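Local coordinates for protein putative TIM-barrel metal-dependent hydrolase (Mycobacterium avium subsp. paratuberculosis S397, PDB 4DZI) that is probably a metal-dependent hydrolase of the amidohydrolase family, with a TIM-barrel fold and a two-metal site that holds cadmium in this crystal, at residues 266-269 against 270-273; 299-302 against 303-307. One frame throughout, in Å; residues are numbered along the deposited sequence.

Interaction 1: 266-269 against 270-273; sequences RAIH and DTMA. With SO4 (sulfate ion), chain J.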
# COMPACT_ATOMS: atom_id res chain seq x y z
N ARG C 266 -3.56 -3.56 2.69
CA ARG C 266 -2.12 -3.56 2.52
C ARG C 266 -1.43 -4.63 3.35
O ARG C 266 -0.41 -5.20 2.96
CB ARG C 266 -1.52 -2.20 2.88
CG ARG C 266 -1.95 -1.19 1.85
CD ARG C 266 -1.29 0.17 2.02
NE ARG C 266 -1.41 0.91 0.77
CZ ARG C 266 -1.04 2.18 0.63
NH1 ARG C 266 -0.53 2.83 1.67
NH2 ARG C 266 -1.16 2.80 -0.54
N ALA C 267 -2.01 -4.96 4.50
CA ALA C 267 -1.33 -5.97 5.33
C ALA C 267 -1.25 -7.32 4.65
O ALA C 267 -0.19 -7.96 4.68
CB ALA C 267 -1.99 -6.07 6.72
N ILE C 268 -2.35 -7.78 4.04
CA ILE C 268 -2.32 -9.10 3.42
C ILE C 268 -1.43 -9.11 2.16
O ILE C 268 -0.70 -10.04 1.92
CB ILE C 268 -3.74 -9.63 3.12
CG1 ILE C 268 -3.70 -11.11 2.71
CG2 ILE C 268 -4.45 -8.84 2.04
CD1 ILE C 268 -3.06 -12.04 3.73
N HIS C 269 -1.45 -8.01 1.42
CA HIS C 269 -0.56 -7.93 0.27
C HIS C 269 0.89 -8.08 0.70
O HIS C 269 1.65 -8.88 0.10
CB HIS C 269 -0.74 -6.55 -0.38
CG HIS C 269 0.24 -6.29 -1.50
ND1 HIS C 269 1.51 -5.87 -1.28
CD2 HIS C 269 0.09 -6.41 -2.87
CE1 HIS C 269 2.15 -5.76 -2.48
NE2 HIS C 269 1.28 -6.06 -3.44
N ASP C 270 1.28 -7.28 1.71
CA ASP C 270 2.66 -7.27 2.16
C ASP C 270 3.06 -8.60 2.83
O ASP C 270 4.18 -9.08 2.68
CB ASP C 270 2.92 -6.08 3.07
CG ASP C 270 2.68 -4.75 2.36
OD1 ASP C 270 2.42 -4.77 1.12
OD2 ASP C 270 2.73 -3.70 3.05
N THR C 271 2.12 -9.21 3.55
CA THR C 271 2.34 -10.52 4.14
C THR C 271 2.65 -11.56 3.06
O THR C 271 3.60 -12.37 3.20
CB THR C 271 1.06 -10.95 4.92
OG1 THR C 271 0.96 -10.12 6.08
CG2 THR C 271 1.10 -12.45 5.37
N MET C 272 1.82 -11.62 2.03
CA MET C 272 2.01 -12.61 0.99
C MET C 272 3.29 -12.29 0.20
O MET C 272 4.00 -13.20 -0.16
CB MET C 272 0.79 -12.71 0.09
CG MET C 272 -0.45 -13.29 0.77
SD MET C 272 -0.06 -14.99 1.26
CE MET C 272 -1.59 -15.44 2.09
N ALA C 273 3.59 -11.00 0.01
CA ALA C 273 4.88 -10.64 -0.59
C ALA C 273 6.04 -11.15 0.25
O ALA C 273 7.03 -11.69 -0.30
CB ALA C 273 4.99 -9.13 -0.77
S SO4 J . -1.47 -0.89 -2.59
O1 SO4 J . -0.11 -0.46 -2.84
O2 SO4 J . -2.32 -1.11 -3.79
O3 SO4 J . -1.25 -2.26 -2.06
O4 SO4 J . -2.27 -0.30 -1.53
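H269 and D270, neighbours in helix 266-277, are joined through their side chains by a His-carboxylate hydrogen bond. From the histidine CB, CG is carried anti to the backbone N (chi1 174°); this rotation, with D270 CG set beside its own N, brings OD1 to ND1. ND1 then gives its hydrogen to D270 OD1 at 2.8 Å. The acceptor lies close to the ring plane and is met nearly along its C-O bond, yet the ring and carboxylate planes stand 78° apart. Beyond ND1, CE1 passes 3.7 Å from the same OD1, NE2 at the tip comes close to R305 NH2 of helix 298-312, and sulfate O3 sits over one face of the ring.

One turn earlier, R266 sends an extended chain away from the helix to the sulfate, where NE donates to O4 in a nearly straight bond of 2.7 Å (173°). Farther along, T271 bends back on the main chain: OG1 reaches A267 O at 2.8 Å, on the opposite face of that carbonyl from T271 N. I268 and M272 run side by side, with I268 CD1 4.1 Å from M272 CE, packing against F229 of strand 227-230.

D270 is also engaged from outside: OD2 bonds to Y236, while OD1 forms a salt bridge with R266 NH2 of the second subunit, which is returned symmetrically. One carboxylate thus links a histidine of its own helix, a tyrosine and the partner chain, a charged network that would hold the H269 ring in its rotation and tie helix to interface.

Interaction 2: 299-302 against 303-307; sequences VHRL and IKRLK. With SO4 (sulfate ion), chain J.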
# COMPACT_ATOMS: atom_id res chain seq x y z
N VAL C 299 -4.73 -9.63 -4.90
CA VAL C 299 -4.03 -10.58 -5.76
C VAL C 299 -3.48 -9.93 -7.02
O VAL C 299 -2.36 -10.17 -7.42
CB VAL C 299 -4.99 -11.72 -6.16
CG1 VAL C 299 -4.29 -12.72 -7.06
CG2 VAL C 299 -5.51 -12.40 -4.92
N HIS C 300 -4.30 -9.14 -7.67
CA HIS C 300 -3.82 -8.68 -8.96
C HIS C 300 -2.65 -7.72 -8.85
O HIS C 300 -1.76 -7.78 -9.68
CB HIS C 300 -4.94 -8.13 -9.83
CG HIS C 300 -5.40 -6.79 -9.42
ND1 HIS C 300 -6.14 -6.59 -8.30
CD2 HIS C 300 -5.22 -5.53 -10.00
CE1 HIS C 300 -6.40 -5.27 -8.16
NE2 HIS C 300 -5.84 -4.63 -9.21
N ARG C 301 -2.62 -6.86 -7.83
CA ARG C 301 -1.43 -5.98 -7.67
C ARG C 301 -0.23 -6.79 -7.27
O ARG C 301 0.88 -6.51 -7.69
CB ARG C 301 -1.65 -4.88 -6.60
CG ARG C 301 -2.83 -3.95 -6.89
CD ARG C 301 -3.92 -4.11 -5.83
NE ARG C 301 -3.38 -3.82 -4.51
CZ ARG C 301 -4.05 -4.02 -3.37
NH1 ARG C 301 -5.29 -4.50 -3.45
NH2 ARG C 301 -3.48 -3.76 -2.18
N LEU C 302 -0.45 -7.78 -6.41
CA LEU C 302 0.65 -8.61 -5.95
C LEU C 302 1.26 -9.34 -7.16
O LEU C 302 2.49 -9.39 -7.29
CB LEU C 302 0.16 -9.58 -4.86
CG LEU C 302 1.23 -10.54 -4.33
CD1 LEU C 302 2.33 -9.82 -3.56
CD2 LEU C 302 0.57 -11.58 -3.40
N ILE C 303 0.42 -9.90 -8.03
CA ILE C 303 0.90 -10.61 -9.22
C ILE C 303 1.74 -9.67 -10.11
O ILE C 303 2.85 -10.03 -10.50
CB ILE C 303 -0.27 -11.29 -10.01
CG1 ILE C 303 -0.74 -12.54 -9.26
CG2 ILE C 303 0.17 -11.68 -11.43
CD1 ILE C 303 -2.05 -13.08 -9.78
N LYS C 304 1.25 -8.46 -10.35
CA LYS C 304 1.99 -7.48 -11.17
C LYS C 304 3.35 -7.21 -10.58
O LYS C 304 4.37 -7.25 -11.27
CB LYS C 304 1.22 -6.17 -11.28
CG LYS C 304 1.92 -5.14 -12.17
CD LYS C 304 0.92 -4.10 -12.67
CE LYS C 304 1.58 -3.08 -13.59
NZ LYS C 304 2.13 -1.93 -12.81
N ARG C 305 3.38 -6.95 -9.28
CA ARG C 305 4.65 -6.62 -8.60
C ARG C 305 5.58 -7.82 -8.50
O ARG C 305 6.80 -7.66 -8.58
CB ARG C 305 4.33 -6.05 -7.22
CG ARG C 305 3.62 -4.70 -7.30
CD ARG C 305 3.01 -4.29 -5.96
NE ARG C 305 2.44 -2.93 -6.05
CZ ARG C 305 1.54 -2.43 -5.21
NH1 ARG C 305 1.10 -1.19 -5.36
NH2 ARG C 305 1.05 -3.18 -4.22
N LEU C 306 5.04 -9.03 -8.30
CA LEU C 306 5.92 -10.21 -8.24
C LEU C 306 6.57 -10.44 -9.60
O LEU C 306 7.75 -10.77 -9.66
CB LEU C 306 5.13 -11.47 -7.84
CG LEU C 306 4.73 -11.45 -6.37
CD1 LEU C 306 3.78 -12.61 -6.14
CD2 LEU C 306 5.96 -11.54 -5.47
N LYS C 307 5.79 -10.24 -10.66
CA LYS C 307 6.30 -10.46 -12.02
C LYS C 307 7.44 -9.48 -12.30
O LYS C 307 8.45 -9.84 -12.93
CB LYS C 307 5.20 -10.23 -13.05
CG LYS C 307 4.22 -11.36 -13.28
CD LYS C 307 3.36 -11.03 -14.50
CE LYS C 307 2.14 -11.92 -14.62
NZ LYS C 307 2.48 -13.37 -14.65
S SO4 J . -1.47 -0.89 -2.59
O1 SO4 J . -0.11 -0.46 -2.84
O2 SO4 J . -2.32 -1.11 -3.79
O3 SO4 J . -1.25 -2.26 -2.06
O4 SO4 J . -2.27 -0.30 -1.53
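R301 and R305, one turn apart on helix 298-312, converge on a sulfate, probably from the crystallisation liquor, at the dimer interface; this outer helix of the TIM-barrel fold follows strand 289-292. R301 NH2 donates to sulfate O3 at 2.7 Å, at the guanidinium edge and in its plane. The chain is bent at chi2 (115°) and chi3, which folds the group round toward the anion. R305 instead extends from CG to NE and comes in with two nitrogens: NH1 bonds to O1 at 2.9 Å and NH2 to O3 at 3.3 Å, with a further weak bond from NH2 to O1. R266 NE of the same chain, and R266 NE and R305 NH1 of the second subunit, also bond to the anion, making a site shared by both subunits. Each arginine has a carboxylate as well, R301 NH1 meeting D265 and R305 reaching D264 and D265 of the second subunit, which would balance the positive charges.

The apolar contacts lie on other sides of the helix. L302 CG, anti to the backbone N (chi1 178°), stands 3.8 Å from L306 CD1, the two leucines meeting at an angle and both packing on helix 266-277. V299 CG1, in one of two conformers, lies 3.5 Å from I303 CD1, the side chains alongside each other and facing helices 321-328 and 339-346.

The main chain adds the helical ladder, including R305 N to R301 O. The two arginines also touch through their own atoms: R301 CB lies over one face of the R305 guanidinium, offset toward its rim, 4.0 Å from NH2.

How the interactions relate
Both interactions are turns of separate helices, 266-277 and 298-312, that pack on each other and share one sulfate at the interface with the second subunit. Both are mostly buried, interaction 1 more completely, its centre about 13 Å from the centre of the chain; interaction 2, centred about 21 Å away, carries the exposed lysines K304 and K307. The helices meet where L302 fits against H269, M272 and A273, with M272 CB 3.7 Å from L302 CD2. Each gives arginine to the sulfate, but interaction 1 adds the His-carboxylate bond and interaction 2 the larger arginine share. Between them, H269 NE2 and R305 NH2 approach to 3.0 Å, a close contact.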